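Local atomic coordinates of AlyGC (PDB entry 5GKD), a protein that probably cleaves alginate by beta-elimination, as a marine bacterial lyase of polysaccharide lyase family 6. Residues Asp2-Thr7 against Asp23-Asn28; Ala527-Ile532 against Leu555-Ser560. All blocks are in the same frame, centred on the assembly; numbering follows the deposited sequence.

Interaction 1 (Asp2-Thr7 against Asp23-Asn28); sequences DLLVKT and DIILAN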
loop_
_atom_site.group_PDB
_atom_site.type_symbol
_atom_site.label_atom_id
_atom_site.label_comp_id
_atom_site.label_asym_id
_atom_site.label_seq_id
_atom_site.Cartn_x
_atom_site.Cartn_y
_atom_site.Cartn_z
ATOM N N ASP A 2 -41.569 10.596 -27.426
ATOM C CA ASP A 2 -40.752 10.784 -26.231
ATOM C C ASP A 2 -41.193 9.822 -25.135
ATOM O O ASP A 2 -42.377 9.750 -24.818
ATOM C CB ASP A 2 -40.843 12.221 -25.719
ATOM C CG ASP A 2 -40.160 13.211 -26.625
ATOM O OD1 ASP A 2 -39.451 12.775 -27.553
ATOM O OD2 ASP A 2 -40.327 14.426 -26.405
ATOM N N LEU A 3 -40.230 9.115 -24.545
ATOM C CA LEU A 3 -40.438 8.063 -23.548
ATOM C C LEU A 3 -39.685 8.452 -22.269
ATOM O O LEU A 3 -38.519 8.090 -22.079
ATOM C CB LEU A 3 -39.966 6.700 -24.091
ATOM C CG LEU A 3 -40.725 5.961 -25.220
ATOM C CD1 LEU A 3 -40.945 6.806 -26.442
ATOM C CD2 LEU A 3 -39.987 4.702 -25.645
ATOM N N LEU A 4 -40.357 9.198 -21.402
ATOM C CA LEU A 4 -39.784 9.613 -20.127
ATOM C C LEU A 4 -39.698 8.416 -19.186
ATOM O O LEU A 4 -40.679 7.689 -19.014
ATOM C CB LEU A 4 -40.660 10.707 -19.507
ATOM C CG LEU A 4 -40.100 11.848 -18.649
ATOM C CD1 LEU A 4 -41.068 12.200 -17.520
ATOM C CD2 LEU A 4 -38.709 11.578 -18.124
ATOM N N VAL A 5 -38.531 8.212 -18.571
ATOM C CA VAL A 5 -38.318 7.106 -17.639
ATOM C C VAL A 5 -37.639 7.625 -16.376
ATOM O O VAL A 5 -36.817 8.545 -16.425
ATOM C CB VAL A 5 -37.493 5.973 -18.276
ATOM C CG1 VAL A 5 -38.251 5.384 -19.448
ATOM C CG2 VAL A 5 -36.106 6.466 -18.704
ATOM N N LYS A 6 -37.992 7.040 -15.235
ATOM C CA LYS A 6 -37.499 7.519 -13.954
ATOM C C LYS A 6 -36.772 6.456 -13.147
ATOM O O LYS A 6 -36.331 6.757 -12.034
ATOM C CB LYS A 6 -38.660 8.093 -13.120
ATOM C CG LYS A 6 -39.355 9.296 -13.755
ATOM C CD LYS A 6 -40.553 9.778 -12.960
ATOM C CE LYS A 6 -41.240 10.958 -13.654
ATOM N NZ LYS A 6 -42.493 11.351 -12.942
ATOM N N THR A 7 -36.635 5.237 -13.655
ATOM C CA THR A 7 -35.911 4.165 -12.988
ATOM C C THR A 7 -35.179 3.327 -14.025
ATOM O O THR A 7 -35.541 3.336 -15.202
ATOM C CB THR A 7 -36.831 3.233 -12.180
ATOM O OG1 THR A 7 -37.760 2.600 -13.065
ATOM C CG2 THR A 7 -37.576 3.979 -11.102
ATOM N N ASP A 23 -37.237 9.069 -28.677
ATOM C CA ASP A 23 -36.278 9.536 -27.677
ATOM C C ASP A 23 -36.610 8.896 -26.331
ATOM O O ASP A 23 -37.733 9.029 -25.838
ATOM C CB ASP A 23 -36.314 11.061 -27.527
ATOM C CG ASP A 23 -35.825 11.789 -28.758
ATOM O OD1 ASP A 23 -35.888 11.203 -29.858
ATOM O OD2 ASP A 23 -35.375 12.947 -28.630
ATOM N N ILE A 24 -35.641 8.207 -25.745
ATOM C CA ILE A 24 -35.738 7.746 -24.369
ATOM C C ILE A 24 -35.134 8.837 -23.496
ATOM O O ILE A 24 -33.986 9.237 -23.703
ATOM C CB ILE A 24 -35.013 6.409 -24.178
ATOM C CG1 ILE A 24 -35.623 5.355 -25.101
ATOM C CG2 ILE A 24 -35.057 5.987 -22.709
ATOM C CD1 ILE A 24 -34.921 4.039 -25.093
ATOM N N ILE A 25 -35.905 9.340 -22.543
ATOM C CA ILE A 25 -35.540 10.528 -21.780
ATOM C C ILE A 25 -35.324 10.129 -20.322
ATOM O O ILE A 25 -36.269 9.733 -19.624
ATOM C CB ILE A 25 -36.606 11.622 -21.900
ATOM C CG1 ILE A 25 -36.799 12.033 -23.360
ATOM C CG2 ILE A 25 -36.225 12.819 -21.062
ATOM C CD1 ILE A 25 -37.855 13.117 -23.528
ATOM N N LEU A 26 -34.083 10.240 -19.854
ATOM C CA LEU A 26 -33.788 10.049 -18.439
ATOM C C LEU A 26 -34.235 11.285 -17.671
ATOM O O LEU A 26 -33.745 12.388 -17.932
ATOM C CB LEU A 26 -32.299 9.798 -18.207
ATOM C CG LEU A 26 -31.615 8.616 -18.887
ATOM C CD1 LEU A 26 -30.166 8.479 -18.378
ATOM C CD2 LEU A 26 -32.422 7.327 -18.714
ATOM N N ALA A 27 -35.160 11.090 -16.733
ATOM C CA ALA A 27 -35.693 12.173 -15.926
ATOM C C ALA A 27 -34.597 12.839 -15.098
ATOM O O ALA A 27 -33.659 12.195 -14.634
ATOM C CB ALA A 27 -36.799 11.640 -14.997
ATOM N N ASN A 28 -34.741 14.146 -14.903
ATOM C CA ASN A 28 -33.799 14.902 -14.098
ATOM C C ASN A 28 -33.645 14.268 -12.726
ATOM O O ASN A 28 -34.623 13.862 -12.104
ATOM C CB ASN A 28 -34.270 16.351 -13.956
ATOM C CG ASN A 28 -34.212 17.103 -15.256
ATOM O OD1 ASN A 28 -33.461 16.738 -16.161
ATOM N ND2 ASN A 28 -34.989 18.165 -15.359
HETATM O O HOH W 1 -37.686 14.549 -28.421
#
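Asp-2 and Asp-23 stand side by side at the start of two parallel strands, their carboxylate planes 35° apart and Asp-2 OD1 4.2 Å from Asp-23 OD2. A water bridges the like charges, giving one hydrogen bond to Asp-2 OD1 (2.6 Å) and a weak one to Asp-23 OD2, which also forms a salt bridge with Arg-51; both would probably ease the repulsion. Beyond this pair the backbones join in parallel register: Leu-3 N bonds to Asp-23 O, Ile-25 N to Leu-3 O, Val-5 N to Ile-25 O and Ala-27 N to Val-5 O. Ile-25 lies on the aspartate face. Its CG1 branch, anti to the carbonyl carbon (chi1 -59°) and extended, carries CD1 back to Asp-2 CB at 3.8 Å, while its CG2 meets Leu-4 CD2 at 4.0 Å. The same leucine methyl also reaches Ala-27 CB at 3.7 Å, and the nearest atom of Lys-6 to that CB is CG. On the other face, Val-5 turns CG2 between its backbone N and carbonyl carbon (CG1 at chi1 -63°), bringing this methyl 3.8 Å from Leu-26 CD2 and 4.2 Å from Ile-24 CG2. Helix 8-17, which Thr-7 OG1 caps by bonding Ala-10 N, packs against this face: Ala-14 on Leu-3 and Val-5, and Tyr-11 on Ile-24, whereas Leu-26 meets Leu-50 and Val-58. The helix lies between strands 2-5 and 23-26 in sequence, at the N-terminal end of the parallel beta-helix, and strand 48-52 continues the pairing beyond 23-26.

Interaction 2 (Ala527-Ile532 against Leu555-Ser560); sequences AGNTLI and LDINHS
His-559 O is gripped by Gly-528 N at 3.1 Å and by a water at 3.2 Å that in turn accepts from Asn-529 N. Ala-527 CA adds a CA-H...O contact to the same oxygen. Ala-527 CB sits over one face of the His-559 imidazole, a CH-pi contact 3.6 Å from the centroid, shifted toward the CE1-NE2 rim. The ring is placed there by CG lying between backbone N and carbonyl carbon (chi1 73°), and an in-plane hydrogen bond between ND1 and Ser-560 OG helps to fix its rotation. Asn-558 packs its CG 3.7 Å from Ala-527 N; its OD1 offers a lone pair to His-559 N (2.7 Å), and ND2 bonds Asp-525 OD1. With an alanine here, His-559 N and Asp-525 OD1 would probably lose these partners and a gap would open beside Ala-527 N. Gly-528, at phi 82°, has a conformation in which a CB would jam against the preceding carbonyl. Further along, Leu-531 CB meets Leu-555 CD2 at 3.8 Å. Leu-599 of the second subunit packs on Ala-527 and His-559. The contact joins successive turns of the C-terminal parallel beta-helix: 527-532 includes the start of strand 530-534, while the loop 555-560 connects strand 551-555 to 564-565, a neighbour of 530-534.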
loop_
_atom_site.group_PDB
_atom_site.type_symbol
_atom_site.label_atom_id
_atom_site.label_comp_id
_atom_site.label_asym_id
_atom_site.label_seq_id
_atom_site.Cartn_x
_atom_site.Cartn_y
_atom_site.Cartn_z
ATOM N N ALA A 527 9.899 2.764 16.944
ATOM C CA ALA A 527 10.612 2.896 15.689
ATOM C C ALA A 527 9.625 3.160 14.553
ATOM O O ALA A 527 8.473 2.734 14.590
ATOM C CB ALA A 527 11.416 1.633 15.408
ATOM N N GLY A 528 10.083 3.880 13.538
ATOM C CA GLY A 528 9.260 4.060 12.360
ATOM C C GLY A 528 8.217 5.146 12.454
ATOM O O GLY A 528 7.228 5.096 11.719
ATOM N N ASN A 529 8.395 6.121 13.341
ATOM C CA ASN A 529 7.550 7.304 13.305
ATOM C C ASN A 529 7.775 8.065 12.003
ATOM O O ASN A 529 8.831 7.983 11.379
ATOM C CB ASN A 529 7.838 8.237 14.484
ATOM C CG ASN A 529 7.444 7.643 15.827
ATOM O OD1 ASN A 529 6.685 6.668 15.902
ATOM N ND2 ASN A 529 7.968 8.234 16.902
ATOM N N THR A 530 6.773 8.839 11.616
ATOM C CA THR A 530 6.807 9.599 10.375
ATOM C C THR A 530 6.129 10.925 10.664
ATOM O O THR A 530 4.910 10.964 10.837
ATOM C CB THR A 530 6.094 8.857 9.233
ATOM O OG1 THR A 530 4.741 8.599 9.609
ATOM C CG2 THR A 530 6.763 7.529 8.917
ATOM N N LEU A 531 6.899 12.004 10.719
ATOM C CA LEU A 531 6.317 13.283 11.117
ATOM C C LEU A 531 5.271 13.747 10.113
ATOM O O LEU A 531 4.160 14.131 10.490
ATOM C CB LEU A 531 7.404 14.344 11.293
ATOM C CG LEU A 531 6.910 15.603 12.007
ATOM C CD1 LEU A 531 6.873 15.418 13.512
ATOM C CD2 LEU A 531 7.755 16.822 11.617
ATOM N N ILE A 532 5.600 13.715 8.829
ATOM C CA ILE A 532 4.664 14.089 7.777
ATOM C C ILE A 532 4.631 12.976 6.736
ATOM O O ILE A 532 5.660 12.365 6.430
ATOM C CB ILE A 532 5.037 15.437 7.128
ATOM C CG1 ILE A 532 5.136 16.533 8.191
ATOM C CG2 ILE A 532 4.024 15.816 6.041
ATOM C CD1 ILE A 532 5.593 17.865 7.644
ATOM N N LEU A 555 13.589 14.523 16.025
ATOM C CA LEU A 555 12.930 13.327 15.510
ATOM C C LEU A 555 13.822 12.121 15.805
ATOM O O LEU A 555 14.289 11.407 14.916
ATOM C CB LEU A 555 12.645 13.465 14.018
ATOM C CG LEU A 555 11.467 14.340 13.559
ATOM C CD1 LEU A 555 11.741 15.818 13.724
ATOM C CD2 LEU A 555 11.128 14.024 12.110
ATOM N N ASP A 556 14.070 11.908 17.092
ATOM C CA ASP A 556 15.105 10.941 17.426
ATOM C C ASP A 556 14.818 10.148 18.695
ATOM O O ASP A 556 15.750 9.576 19.267
ATOM C CB ASP A 556 16.465 11.645 17.539
ATOM C CG ASP A 556 16.487 12.749 18.594
ATOM O OD1 ASP A 556 15.420 13.179 19.070
ATOM O OD2 ASP A 556 17.597 13.201 18.925
ATOM N N ILE A 557 13.557 10.064 19.132
ATOM C CA ILE A 557 13.260 9.288 20.335
ATOM C C ILE A 557 13.537 7.805 20.115
ATOM O O ILE A 557 13.863 7.081 21.059
ATOM C CB ILE A 557 11.810 9.521 20.776
ATOM C CG1 ILE A 557 11.585 8.918 22.165
ATOM C CG2 ILE A 557 10.836 8.921 19.757
ATOM C CD1 ILE A 557 10.319 9.391 22.845
ATOM N N ASN A 558 13.413 7.331 18.879
ATOM C CA ASN A 558 13.716 5.955 18.530
ATOM C C ASN A 558 14.213 5.960 17.088
ATOM O O ASN A 558 14.250 7.004 16.429
ATOM C CB ASN A 558 12.487 5.065 18.749
ATOM C CG ASN A 558 12.846 3.624 19.034
ATOM O OD1 ASN A 558 13.634 3.012 18.316
ATOM N ND2 ASN A 558 12.277 3.078 20.095
ATOM N N HIS A 559 14.613 4.796 16.600
ATOM C CA HIS A 559 15.222 4.772 15.282
ATOM C C HIS A 559 14.164 4.839 14.170
ATOM O O HIS A 559 12.962 4.678 14.399
ATOM C CB HIS A 559 16.135 3.548 15.138
ATOM C CG HIS A 559 15.426 2.238 14.993
ATOM N ND1 HIS A 559 14.829 1.836 13.813
ATOM C CD2 HIS A 559 15.292 1.200 15.853
ATOM C CE1 HIS A 559 14.326 0.624 13.967
ATOM N NE2 HIS A 559 14.588 0.217 15.197
ATOM N N SER A 560 14.633 5.146 12.957
ATOM C CA SER A 560 13.786 5.200 11.765
ATOM C C SER A 560 12.634 6.189 11.932
ATOM O O SER A 560 11.500 5.915 11.549
ATOM C CB SER A 560 13.248 3.811 11.398
ATOM O OG SER A 560 14.301 2.904 11.157
HETATM O O HOH W 2 10.552 6.567 15.154
#

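The two contacts lie in different parallel beta-helical regions of one chain, share no strand or helix, and are about 42 Å apart at their nearest atoms. Both are partly buried, but they differ in kind. Interaction 1 is regular pairing at the N-terminal end, where repeated backbone bonds set the register, aliphatic side chains of one face pack against a helix, and acidic groups collect at the strand starts. Interaction 2 belongs to loops between strands of adjoining turns; one direct backbone bond, a water and short-range side-chain bonds do the work, with apolar packing limited mainly to a methyl on an imidazole face and one leucine pair. The second subunit touches interaction 2, whereas no other chain of the assembly touches interaction 1.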